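Local coordinates for M32 carboxypeptidase (PDB 7A03), which probably acts as a metal-dependent carboxypeptidase of the M32 family, cleaving single amino acids from the C-terminal ends of peptides, at residues E297-L302 and N462-G467. Numbering follows the deposited sequence.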
loop_
_atom_site.group_PDB
_atom_site.type_symbol
_atom_site.label_atom_id
_atom_site.label_comp_id
_atom_site.label_asym_id
_atom_site.label_seq_id
_atom_site.Cartn_x
_atom_site.Cartn_y
_atom_site.Cartn_z
ATOM N N GLU A 297 -2.973 -1.296 3.184
ATOM C CA GLU A 297 -2.289 -2.403 2.543
ATOM C C GLU A 297 -2.701 -3.744 3.152
ATOM O O GLU A 297 -2.747 -4.750 2.440
ATOM C CB GLU A 297 -0.770 -2.177 2.591
ATOM C CG GLU A 297 0.041 -3.207 1.815
ATOM C CD GLU A 297 0.051 -2.931 0.314
ATOM O OE1 GLU A 297 -0.596 -1.961 -0.128
ATOM O OE2 GLU A 297 0.714 -3.685 -0.422
ATOM N N SER A 298 -3.025 -3.779 4.452
ATOM C CA SER A 298 -3.508 -5.026 5.045
ATOM C C SER A 298 -4.802 -5.481 4.388
ATOM O O SER A 298 -5.049 -6.686 4.254
ATOM C CB SER A 298 -3.729 -4.880 6.557
ATOM O OG SER A 298 -4.940 -4.190 6.867
ATOM N N GLN A 299 -5.648 -4.535 3.990
ATOM C CA GLN A 299 -6.891 -4.934 3.314
ATOM C C GLN A 299 -6.631 -5.521 1.923
ATOM O O GLN A 299 -7.184 -6.587 1.563
ATOM C CB GLN A 299 -7.813 -3.722 3.232
ATOM C CG GLN A 299 -8.180 -3.191 4.594
ATOM C CD GLN A 299 -8.792 -4.272 5.460
ATOM O OE1 GLN A 299 -9.958 -4.629 5.296
ATOM N NE2 GLN A 299 -7.992 -4.820 6.383
ATOM N N SER A 300 -5.743 -4.881 1.157
ATOM C CA SER A 300 -5.408 -5.437 -0.159
ATOM C C SER A 300 -4.759 -6.818 -0.061
ATOM O O SER A 300 -5.106 -7.740 -0.821
ATOM C CB SER A 300 -4.544 -4.472 -0.979
ATOM O OG SER A 300 -3.265 -4.293 -0.404
ATOM N N ARG A 301 -3.812 -6.982 0.870
ATOM C CA ARG A 301 -3.105 -8.250 0.976
ATOM C C ARG A 301 -3.967 -9.347 1.588
ATOM O O ARG A 301 -3.806 -10.518 1.220
ATOM C CB ARG A 301 -1.829 -8.089 1.803
ATOM C CG ARG A 301 -0.746 -7.258 1.115
ATOM C CD ARG A 301 -0.324 -7.809 -0.246
ATOM N NE ARG A 301 0.920 -7.172 -0.678
ATOM C CZ ARG A 301 1.477 -7.300 -1.878
ATOM N NH1 ARG A 301 2.638 -6.711 -2.111
ATOM N NH2 ARG A 301 0.913 -8.036 -2.833
ATOM N N LEU A 302 -4.859 -8.999 2.529
ATOM C CA LEU A 302 -5.708 -10.018 3.131
ATOM C C LEU A 302 -6.578 -10.656 2.071
ATOM O O LEU A 302 -6.709 -11.892 2.022
ATOM C CB LEU A 302 -6.579 -9.408 4.230
ATOM C CG LEU A 302 -7.534 -10.344 4.985
ATOM C CD1 LEU A 302 -7.703 -9.858 6.419
ATOM C CD2 LEU A 302 -8.896 -10.415 4.306
ATOM N N ASN A 462 -14.998 -4.502 12.430
ATOM C CA ASN A 462 -13.755 -4.355 13.171
ATOM C C ASN A 462 -12.798 -3.307 12.633
ATOM O O ASN A 462 -12.002 -2.784 13.417
ATOM C CB ASN A 462 -13.024 -5.695 13.258
ATOM C CG ASN A 462 -13.658 -6.622 14.258
ATOM O OD1 ASN A 462 -13.381 -6.538 15.458
ATOM N ND2 ASN A 462 -14.535 -7.499 13.777
ATOM N N ILE A 463 -12.834 -2.990 11.337
ATOM C CA ILE A 463 -11.820 -2.108 10.751
ATOM C C ILE A 463 -12.432 -0.931 10.006
ATOM O O ILE A 463 -12.133 0.232 10.305
ATOM C CB ILE A 463 -10.852 -2.891 9.845
ATOM C CG1 ILE A 463 -10.025 -3.869 10.697
ATOM C CG2 ILE A 463 -9.937 -1.920 9.111
ATOM C CD1 ILE A 463 -9.278 -4.914 9.896
ATOM N N HIS A 464 -13.293 -1.221 9.031
ATOM C CA HIS A 464 -13.695 -0.196 8.070
ATOM C C HIS A 464 -14.326 1.066 8.646
ATOM O O HIS A 464 -14.022 2.153 8.125
ATOM C CB HIS A 464 -14.598 -0.812 7.003
ATOM C CG HIS A 464 -13.924 -1.869 6.194
ATOM N ND1 HIS A 464 -14.570 -2.578 5.202
ATOM C CD2 HIS A 464 -12.649 -2.317 6.209
ATOM C CE1 HIS A 464 -13.722 -3.427 4.649
ATOM N NE2 HIS A 464 -12.551 -3.293 5.249
ATOM N N PRO A 465 -15.229 1.019 9.631
ATOM C CA PRO A 465 -16.017 2.217 9.956
ATOM C C PRO A 465 -15.337 3.197 10.889
ATOM O O PRO A 465 -15.918 4.246 11.175
ATOM C CB PRO A 465 -17.254 1.617 10.639
ATOM C CG PRO A 465 -16.713 0.433 11.348
ATOM C CD PRO A 465 -15.656 -0.142 10.442
ATOM N N PHE A 466 -14.150 2.883 11.391
ATOM C CA PHE A 466 -13.513 3.718 12.396
ATOM C C PHE A 466 -12.633 4.813 11.822
ATOM O O PHE A 466 -12.220 5.697 12.576
ATOM C CB PHE A 466 -12.701 2.851 13.351
ATOM C CG PHE A 466 -13.538 1.847 14.081
ATOM C CD1 PHE A 466 -14.491 2.261 14.987
ATOM C CD2 PHE A 466 -13.405 0.502 13.833
ATOM C CE1 PHE A 466 -15.283 1.347 15.652
ATOM C CE2 PHE A 466 -14.189 -0.423 14.505
ATOM C CZ PHE A 466 -15.128 0.006 15.414
ATOM N N GLY A 467 -12.349 4.787 10.530
ATOM C CA GLY A 467 -11.436 5.764 9.981
ATOM C C GLY A 467 -10.120 5.779 10.742
ATOM O O GLY A 467 -9.508 4.729 11.002
#
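Q299 and H464 are joined by the one hydrogen bond between helical residues 297-302 and the loop 462-467. H464 NE2 donates to Q299 OE1 over 2.9 Å, with an N-H...O angle of 159°. The oxygen lies at the ring edge, close to the imidazole plane; the donor sits 35° out of the carbonyl plane, off the lone-pair directions. Amide and ring planes are nearly perpendicular. Glutamine suits this buried place by offering an acceptor and a donor from one group: its NE2 gives a nearly straight bond of 3.2 Å to S298 OG, in the amide plane. These two bonds define which amide atom is oxygen and restrain its rotation. S298 OG accepts this N-H and gives its own proton to I295 O. H464 likewise uses both ring nitrogens, since ND1 meets R460 NE; with NE2 as donor, ND1 probably serves as acceptor.

The van der Waals part is small: the methyl I463 CD1, ending an apolar arm long enough to reach the amide from the loop, lies 3.7 Å from Q299 NE2. The two side chains run past each other in opposite directions. A bend at chi2 (-55°) places the glutamine amide where OE1 can meet H464 and NE2 can reach back to S298.

I463 is where the chain leaves helix 453-462, so the contact ties that exit to helix 293-307. L459 packs on both Q299 and H464, as does Y274 of helix 258-277, whose HExxH sequence is consistent with this clan's zinc-binding motif, although no metal is bound to it here.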